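Local atomic coordinates of caspase-1 (PDB entry 1M72), a protein that cleaves protein substrates as a cysteine protease of the peptidase C14A family and probably acts in the caspase cascade that executes apoptosis. Residues C[22-27]-C[260-265]; C[152-157]-C[190-195]; C[38-43]-C[75-80]. All blocks are in the same frame, centred on the assembly; numbering follows the deposited sequence.

Interaction 1. Residues C[22-27]-C[260-265]; sequences APYYNM and TRLLVF. With EDO (1,2-ethanediol), chain H.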
# COMPACT_ATOMS: atom_id res chain seq x y z
N ALA C 22 0.64 22.06 -1.05
CA ALA C 22 -0.72 21.88 -0.58
C ALA C 22 -0.89 20.52 0.12
O ALA C 22 -0.32 19.52 -0.30
CB ALA C 22 -1.71 21.98 -1.77
N PRO C 23 -1.61 20.50 1.25
CA PRO C 23 -1.85 19.24 1.96
C PRO C 23 -2.90 18.42 1.20
O PRO C 23 -2.95 17.20 1.33
CB PRO C 23 -2.37 19.68 3.34
CG PRO C 23 -2.84 21.10 3.13
CD PRO C 23 -1.82 21.66 2.15
N TYR C 24 -3.73 19.07 0.39
CA TYR C 24 -4.78 18.34 -0.33
C TYR C 24 -4.65 18.41 -1.83
O TYR C 24 -4.11 19.38 -2.34
CB TYR C 24 -6.18 18.89 0.02
CG TYR C 24 -6.57 18.62 1.42
CD1 TYR C 24 -6.12 19.43 2.48
CD2 TYR C 24 -7.32 17.49 1.73
CE1 TYR C 24 -6.39 19.11 3.81
CE2 TYR C 24 -7.59 17.14 3.05
CZ TYR C 24 -7.12 17.95 4.08
OH TYR C 24 -7.37 17.55 5.38
N TYR C 25 -5.12 17.39 -2.56
CA TYR C 25 -5.10 17.45 -4.03
C TYR C 25 -6.18 18.45 -4.39
O TYR C 25 -7.16 18.60 -3.65
CB TYR C 25 -5.49 16.13 -4.67
CG TYR C 25 -4.44 15.08 -4.60
CD1 TYR C 25 -3.28 15.20 -5.38
CD2 TYR C 25 -4.59 13.96 -3.76
CE1 TYR C 25 -2.28 14.25 -5.33
CE2 TYR C 25 -3.58 12.97 -3.70
CZ TYR C 25 -2.43 13.12 -4.48
OH TYR C 25 -1.41 12.21 -4.39
N ASN C 26 -6.04 19.10 -5.54
CA ASN C 26 -7.05 20.06 -5.99
C ASN C 26 -8.15 19.27 -6.68
O ASN C 26 -7.99 18.81 -7.79
CB ASN C 26 -6.42 21.09 -6.95
CG ASN C 26 -7.48 21.87 -7.80
OD1 ASN C 26 -8.69 21.77 -7.57
ND2 ASN C 26 -7.01 22.63 -8.80
N MET C 27 -9.27 19.12 -5.99
CA MET C 27 -10.41 18.43 -6.56
C MET C 27 -11.45 19.45 -6.95
O MET C 27 -12.64 19.19 -6.81
CB MET C 27 -11.02 17.47 -5.53
CG MET C 27 -10.04 16.49 -4.98
SD MET C 27 -9.29 15.46 -6.26
CE MET C 27 -10.70 14.41 -6.58
N THR C 260 0.88 11.63 -2.62
CA THR C 260 1.73 12.64 -1.98
C THR C 260 0.89 13.74 -1.26
O THR C 260 1.43 14.65 -0.62
CB THR C 260 2.63 13.29 -3.04
OG1 THR C 260 1.79 13.89 -4.04
CG2 THR C 260 3.53 12.23 -3.72
N ARG C 261 -0.42 13.68 -1.41
CA ARG C 261 -1.30 14.63 -0.76
C ARG C 261 -2.55 13.85 -0.32
O ARG C 261 -2.73 12.69 -0.69
CB ARG C 261 -1.70 15.76 -1.72
CG ARG C 261 -0.52 16.43 -2.44
CD ARG C 261 -1.02 17.59 -3.28
NE ARG C 261 0.03 18.10 -4.16
CZ ARG C 261 1.13 18.73 -3.75
NH1 ARG C 261 1.34 18.98 -2.44
NH2 ARG C 261 2.04 19.08 -4.64
N LEU C 262 -3.39 14.49 0.50
CA LEU C 262 -4.59 13.85 0.99
C LEU C 262 -5.65 14.00 -0.08
O LEU C 262 -5.68 15.00 -0.79
CB LEU C 262 -5.05 14.48 2.30
CG LEU C 262 -4.23 14.28 3.58
CD1 LEU C 262 -4.76 15.23 4.62
CD2 LEU C 262 -4.34 12.86 4.12
N LEU C 263 -6.50 13.01 -0.18
CA LEU C 263 -7.56 13.06 -1.17
C LEU C 263 -8.97 13.08 -0.55
O LEU C 263 -9.45 12.09 0.02
CB LEU C 263 -7.43 11.89 -2.17
CG LEU C 263 -8.61 11.67 -3.14
CD1 LEU C 263 -9.08 12.97 -3.78
CD2 LEU C 263 -8.19 10.69 -4.18
N VAL C 264 -9.63 14.23 -0.63
CA VAL C 264 -11.00 14.40 -0.16
C VAL C 264 -11.77 14.85 -1.40
O VAL C 264 -11.45 15.87 -2.01
CB VAL C 264 -11.05 15.45 0.93
CG1 VAL C 264 -12.48 15.97 1.08
CG2 VAL C 264 -10.56 14.83 2.24
N PHE C 265 -12.76 14.07 -1.81
CA PHE C 265 -13.51 14.41 -3.02
C PHE C 265 -14.26 15.75 -3.03
O PHE C 265 -14.21 16.48 -4.03
CB PHE C 265 -14.48 13.27 -3.40
CG PHE C 265 -13.79 12.10 -4.06
CD1 PHE C 265 -13.06 12.28 -5.24
CD2 PHE C 265 -13.86 10.81 -3.50
CE1 PHE C 265 -12.40 11.20 -5.85
CE2 PHE C 265 -13.21 9.72 -4.10
CZ PHE C 265 -12.47 9.90 -5.27
C1 EDO H . -4.57 18.22 -8.08
O1 EDO H . -3.44 17.94 -7.28
C2 EDO H . -5.62 17.17 -7.88
O2 EDO H . -6.38 17.08 -9.07
O HOH W 1 -8.46 16.59 -2.07
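Y25 lays its ring across R261, whose CB stands over the middle of one face, 3.7 Å from the ring centroid and only 4° off the normal: a textbook CH-pi contact. Beyond CB the arginine chain runs on extended, and its guanidinium plane ends 81° from that of the ring, so the two flat groups do not stack. NH1 of R261 reaches back to A22 O at 2.8 Å, lying in the carbonyl plane on a lone pair, while NH2 turns to R20 O. The phenol of Y25 ends beside the start of 260-265: its OH receives the backbone N of T260 at 3.0 Å and, weakly, that of R261, and it is also hydrogen-bonded to D181 OD1, which holds T260 OG1 as well.

Y24 goes the other way, its ring slanting past L262, with OH and CZ both near CD1, and with V264 CG2 at its edge, 3.8 Å from CE2. Further along, M27 is bent at both chi2 and chi3, which folds CE back to 3.4 Å from F265 CD1 as SD rests on L263 CD1.

In the backbone, L262 uses both of its polar atoms, giving N to P23 O (2.9 Å) and accepting Y25 N at its own O (3.0 Å). F227 of the second subunit packs on P23 and L262. This is a single beta bridge between two chain segments running in the same direction, and it ties the N-terminal arm of the large-subunit part to the C-terminal tail of the small-subunit part of the caspase fold.

Interaction 2. Residues C[152-157]-C[190-195]; sequences GDRLDG and PGYFSW. With EDO (1,2-ethanediol), chain J.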
# COMPACT_ATOMS: atom_id res chain seq x y z
N GLY C 152 -4.09 -15.12 -5.70
CA GLY C 152 -3.54 -16.42 -5.37
C GLY C 152 -4.60 -17.32 -4.77
O GLY C 152 -5.79 -17.00 -4.80
N ASP C 153 -4.18 -18.46 -4.22
CA ASP C 153 -5.12 -19.40 -3.65
C ASP C 153 -4.90 -19.68 -2.20
O ASP C 153 -5.33 -20.69 -1.72
CB ASP C 153 -5.10 -20.72 -4.43
CG ASP C 153 -3.71 -21.44 -4.39
OD1 ASP C 153 -2.95 -21.34 -3.39
OD2 ASP C 153 -3.39 -22.15 -5.37
N ARG C 154 -4.22 -18.81 -1.48
CA ARG C 154 -4.04 -19.08 -0.07
C ARG C 154 -5.32 -18.67 0.71
O ARG C 154 -6.12 -17.84 0.22
CB ARG C 154 -2.78 -18.38 0.45
CG ARG C 154 -1.56 -18.73 -0.39
CD ARG C 154 -0.29 -18.85 0.45
NE ARG C 154 0.85 -19.47 -0.26
CZ ARG C 154 0.85 -20.67 -0.89
NH1 ARG C 154 -0.25 -21.43 -0.94
NH2 ARG C 154 1.98 -21.12 -1.45
N LEU C 155 -5.54 -19.27 1.87
CA LEU C 155 -6.74 -18.98 2.67
C LEU C 155 -6.34 -18.41 3.99
O LEU C 155 -5.28 -18.73 4.48
CB LEU C 155 -7.56 -20.25 2.93
CG LEU C 155 -8.17 -20.91 1.70
CD1 LEU C 155 -8.46 -22.35 2.01
CD2 LEU C 155 -9.42 -20.16 1.28
N ASP C 156 -7.18 -17.55 4.54
CA ASP C 156 -6.92 -16.90 5.83
C ASP C 156 -8.00 -17.42 6.80
O ASP C 156 -9.18 -17.01 6.75
CB ASP C 156 -7.02 -15.36 5.67
CG ASP C 156 -6.60 -14.60 6.95
OD1 ASP C 156 -6.96 -15.04 8.08
OD2 ASP C 156 -5.91 -13.54 6.82
N GLY C 157 -7.60 -18.35 7.67
CA GLY C 157 -8.54 -18.95 8.59
C GLY C 157 -9.01 -18.02 9.70
O GLY C 157 -9.88 -18.38 10.50
N PRO C 190 -1.47 -10.10 -1.39
CA PRO C 190 -0.86 -10.97 -2.41
C PRO C 190 -0.80 -12.42 -1.96
O PRO C 190 -0.46 -12.74 -0.82
CB PRO C 190 0.53 -10.36 -2.60
CG PRO C 190 0.28 -8.84 -2.27
CD PRO C 190 -0.59 -8.96 -1.04
N GLY C 191 -1.15 -13.31 -2.89
CA GLY C 191 -1.16 -14.74 -2.63
C GLY C 191 -2.51 -15.32 -2.20
O GLY C 191 -2.71 -16.54 -2.25
N TYR C 192 -3.46 -14.46 -1.81
CA TYR C 192 -4.74 -14.94 -1.29
C TYR C 192 -5.96 -14.91 -2.16
O TYR C 192 -6.04 -14.15 -3.13
CB TYR C 192 -5.10 -14.19 0.01
CG TYR C 192 -4.19 -14.60 1.10
CD1 TYR C 192 -2.84 -14.23 1.06
CD2 TYR C 192 -4.60 -15.55 2.06
CE1 TYR C 192 -1.91 -14.82 1.92
CE2 TYR C 192 -3.70 -16.14 2.92
CZ TYR C 192 -2.33 -15.79 2.84
OH TYR C 192 -1.38 -16.47 3.59
N PHE C 193 -6.92 -15.75 -1.79
CA PHE C 193 -8.22 -15.79 -2.47
C PHE C 193 -8.95 -14.48 -2.11
O PHE C 193 -8.62 -13.81 -1.11
CB PHE C 193 -9.11 -16.91 -1.93
CG PHE C 193 -8.80 -18.26 -2.46
CD1 PHE C 193 -8.33 -19.27 -1.61
CD2 PHE C 193 -9.03 -18.57 -3.81
CE1 PHE C 193 -8.10 -20.58 -2.06
CE2 PHE C 193 -8.81 -19.87 -4.30
CZ PHE C 193 -8.34 -20.89 -3.42
N SER C 194 -9.95 -14.16 -2.92
CA SER C 194 -10.78 -12.97 -2.73
C SER C 194 -12.21 -13.48 -2.80
O SER C 194 -12.54 -14.22 -3.72
CB SER C 194 -10.51 -11.98 -3.84
OG SER C 194 -11.10 -10.76 -3.53
N TRP C 195 -13.05 -13.08 -1.85
CA TRP C 195 -14.41 -13.59 -1.83
C TRP C 195 -15.50 -12.73 -2.44
O TRP C 195 -15.51 -11.50 -2.30
CB TRP C 195 -14.81 -13.96 -0.41
CG TRP C 195 -14.04 -15.11 0.12
CD1 TRP C 195 -12.84 -15.05 0.78
CD2 TRP C 195 -14.45 -16.48 0.16
NE1 TRP C 195 -12.48 -16.29 1.23
CE2 TRP C 195 -13.44 -17.20 0.86
CE3 TRP C 195 -15.57 -17.19 -0.32
CZ2 TRP C 195 -13.52 -18.58 1.10
CZ3 TRP C 195 -15.64 -18.57 -0.10
CH2 TRP C 195 -14.61 -19.25 0.61
C1 EDO J . -7.08 -12.24 2.75
O1 EDO J . -6.56 -11.04 2.15
C2 EDO J . -6.65 -12.27 4.18
O2 EDO J . -5.27 -12.52 4.20
O HOH W 2 -7.88 -15.16 1.30
O HOH W 3 -9.79 -16.60 2.80
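Y192 packs against R154 where two of the loops that shape a caspase active site meet: 152-157, just after the probable catalytic C150, and 190-195, which leads into the substrate groove. Along Y192 the neighbours are mainly the backbone and CB of R154. CB and CG sit near R154 O, and CB also near the carbon chain of a 1,2-ethanediol, probably from the crystallisation liquor. With CG anti to the carbonyl carbon (chi1 -70°), the ring is carried back over the arginine; CD2 lies 3.3 Å from R154 O, and CE2 lies 3.4 Å from L155 O, which stands near the ring plane. R154 CB presses on one face, 3.6 Å from the ring centroid and displaced toward the rim, in a CH-pi contact, and the diol O2 lies over the opposite face. CD1 and CE1 lie under R154 CB together with CZ; OH at the tip has CB and, loosely, CD of R154 beside it. H179 of the second subunit also meets this ring.

The backbones are pinned by one beta bridge, in which R154 N donates to G191 O (2.8 Å) and R154 O accepts F193 N (3.0 Å). F193 then turns a ring face to D153, whose CA lies 3.5 Å from the centroid, while L155 CD2 approaches obliquely. F193 and W195 each pack on an apolar side chain of the bound peptide, as in the aromatic S2 subsite of related caspases; W195 also pairs with it in an antiparallel ladder. The D156 carboxylate turns to the second subunit, taking the backbone N-H groups of V178 and H179 there. One water joins the two loops, accepting from W195 NE1 at 3.1 Å and D156 N at 3.3 Å.

Interaction 3. Residues C[38-43]-C[75-80]; sequences FNHEHF and FPNLKS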
# COMPACT_ATOMS: atom_id res chain seq x y z
N PHE C 38 -14.03 -2.30 -15.67
CA PHE C 38 -13.95 -3.47 -16.53
C PHE C 38 -14.55 -4.57 -15.72
O PHE C 38 -13.93 -5.10 -14.81
CB PHE C 38 -12.51 -3.82 -16.91
CG PHE C 38 -11.85 -2.75 -17.71
CD1 PHE C 38 -11.13 -1.74 -17.07
CD2 PHE C 38 -11.97 -2.73 -19.09
CE1 PHE C 38 -10.52 -0.72 -17.80
CE2 PHE C 38 -11.36 -1.72 -19.85
CZ PHE C 38 -10.63 -0.70 -19.20
N ASN C 39 -15.77 -4.91 -16.07
CA ASN C 39 -16.56 -5.94 -15.38
C ASN C 39 -16.56 -7.21 -16.19
O ASN C 39 -17.01 -7.21 -17.36
CB ASN C 39 -17.98 -5.42 -15.21
CG ASN C 39 -18.81 -6.34 -14.41
OD1 ASN C 39 -19.96 -6.56 -14.73
ND2 ASN C 39 -18.24 -6.89 -13.37
N HIS C 40 -16.09 -8.30 -15.57
CA HIS C 40 -15.97 -9.60 -16.26
C HIS C 40 -16.81 -10.65 -15.65
O HIS C 40 -16.50 -11.10 -14.55
CB HIS C 40 -14.54 -10.10 -16.25
CG HIS C 40 -13.62 -9.28 -17.08
ND1 HIS C 40 -13.51 -9.44 -18.45
CD2 HIS C 40 -12.84 -8.22 -16.76
CE1 HIS C 40 -12.70 -8.51 -18.93
NE2 HIS C 40 -12.29 -7.76 -17.93
N GLU C 41 -17.85 -11.09 -16.35
CA GLU C 41 -18.74 -12.13 -15.80
C GLU C 41 -18.54 -13.53 -16.39
O GLU C 41 -18.70 -14.54 -15.70
CB GLU C 41 -20.21 -11.71 -15.95
CG GLU C 41 -21.22 -12.58 -15.13
CD GLU C 41 -22.68 -12.09 -15.24
OE1 GLU C 41 -23.03 -11.41 -16.25
OE2 GLU C 41 -23.48 -12.41 -14.33
N HIS C 42 -18.16 -13.58 -17.65
CA HIS C 42 -18.02 -14.85 -18.33
C HIS C 42 -16.68 -14.90 -19.04
O HIS C 42 -16.16 -13.87 -19.46
CB HIS C 42 -19.21 -14.98 -19.29
CG HIS C 42 -20.53 -14.75 -18.62
ND1 HIS C 42 -21.38 -13.71 -18.97
CD2 HIS C 42 -21.17 -15.44 -17.63
CE1 HIS C 42 -22.48 -13.77 -18.22
NE2 HIS C 42 -22.38 -14.81 -17.41
N PHE C 43 -16.14 -16.10 -19.18
CA PHE C 43 -14.83 -16.28 -19.80
C PHE C 43 -14.77 -17.36 -20.87
O PHE C 43 -15.42 -18.39 -20.75
CB PHE C 43 -13.82 -16.64 -18.70
CG PHE C 43 -13.78 -15.62 -17.57
CD1 PHE C 43 -14.76 -15.63 -16.57
CD2 PHE C 43 -12.82 -14.59 -17.58
CE1 PHE C 43 -14.80 -14.62 -15.60
CE2 PHE C 43 -12.85 -13.58 -16.62
CZ PHE C 43 -13.85 -13.59 -15.62
N PHE C 75 -17.19 -1.45 -19.06
CA PHE C 75 -16.82 -2.27 -20.21
C PHE C 75 -17.04 -3.71 -19.85
O PHE C 75 -16.23 -4.32 -19.13
CB PHE C 75 -15.35 -2.07 -20.58
CG PHE C 75 -15.09 -0.77 -21.21
CD1 PHE C 75 -14.53 0.27 -20.48
CD2 PHE C 75 -15.41 -0.56 -22.54
CE1 PHE C 75 -14.27 1.51 -21.06
CE2 PHE C 75 -15.16 0.67 -23.14
CZ PHE C 75 -14.59 1.72 -22.40
N PRO C 76 -18.16 -4.28 -20.35
CA PRO C 76 -18.47 -5.67 -20.03
C PRO C 76 -17.73 -6.71 -20.86
O PRO C 76 -17.74 -6.66 -22.10
CB PRO C 76 -19.99 -5.73 -20.21
CG PRO C 76 -20.19 -4.84 -21.41
CD PRO C 76 -19.21 -3.67 -21.18
N ASN C 77 -17.04 -7.61 -20.15
CA ASN C 77 -16.32 -8.73 -20.74
C ASN C 77 -15.41 -8.55 -21.94
O ASN C 77 -15.54 -9.27 -22.92
CB ASN C 77 -17.34 -9.82 -21.08
CG ASN C 77 -18.11 -10.23 -19.86
OD1 ASN C 77 -17.52 -10.64 -18.85
ND2 ASN C 77 -19.43 -10.09 -19.92
N LEU C 78 -14.46 -7.63 -21.85
CA LEU C 78 -13.57 -7.40 -22.95
C LEU C 78 -12.43 -8.43 -22.99
O LEU C 78 -12.11 -9.07 -21.98
CB LEU C 78 -13.00 -5.98 -22.86
CG LEU C 78 -13.87 -4.71 -22.94
CD1 LEU C 78 -12.92 -3.49 -23.05
CD2 LEU C 78 -14.83 -4.74 -24.18
N LYS C 79 -11.84 -8.58 -24.18
CA LYS C 79 -10.69 -9.43 -24.42
C LYS C 79 -9.49 -8.59 -23.96
O LYS C 79 -9.58 -7.36 -23.88
CB LYS C 79 -10.56 -9.75 -25.90
CG LYS C 79 -11.64 -10.71 -26.43
CD LYS C 79 -11.57 -10.86 -27.94
CE LYS C 79 -10.37 -11.69 -28.36
NZ LYS C 79 -10.30 -11.89 -29.86
N SER C 80 -8.37 -9.23 -23.67
CA SER C 80 -7.21 -8.50 -23.20
C SER C 80 -6.74 -7.32 -24.06
O SER C 80 -6.30 -6.28 -23.54
CB SER C 80 -6.06 -9.47 -22.98
OG SER C 80 -4.90 -8.75 -22.59
O HOH W 4 -21.86 -10.08 -18.08
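N77 OD1 is gripped by two successive backbone N-H groups, those of E41 and H42. The E41 bond is short, 2.6 Å, and arrives in the plane of the side-chain carbonyl on a lone pair; the H42 bond, 3.2 Å, is straighter at the hydrogen (169°) but comes from above that plane, so the two donors approach from different directions. CG of N77 stands anti to its own carbonyl carbon (chi1 -57°), which swings the amide across to the other segment. There ND2 donates to a water that in turn gives a proton to E41 OE1, a second, indirect link between the same residues.

The backbone of N77 adds a nearly linear bond of its own, N to N39 O at 2.8 Å, next to the longer N39 N to F75 O bond. On one face of the sheet F38 and F75 lie side by side pointing the same way, their planes 18° apart but slid so far that the rings hardly overlap, and L78 CD1 meets the edge of F38. H40 turns its imidazole edge to L78 O, 3.2 Å from CE1, while its ND1 is buried without a partner. Helix 80-92 packs on F38, H40, F75 and L78. Parallel strands 31-39 and 70-76, joined through helix 54-67, meet here at their C-terminal ends: a beta-alpha-beta unit at the margin of the caspase sheet.

The three contacts lie well apart in the chain and do not touch. Interactions 2 and 3 lie nearer each other, with centres about 22 Å apart, and both approach the probable catalytic dyad: the side chain of F193 is about 4 Å from that of C150 and about 8 Å from that of H108, and the side chain of H40 is about 7 Å from that of H108. Interaction 1 lies across the chain's centre from both, its centre about 33 Å from that of interaction 2, and away from the active site. Interactions 1 and 2 nevertheless share a feature that interaction 3 lacks, since each touches the second subunit; interaction 2 also meets the bound peptide.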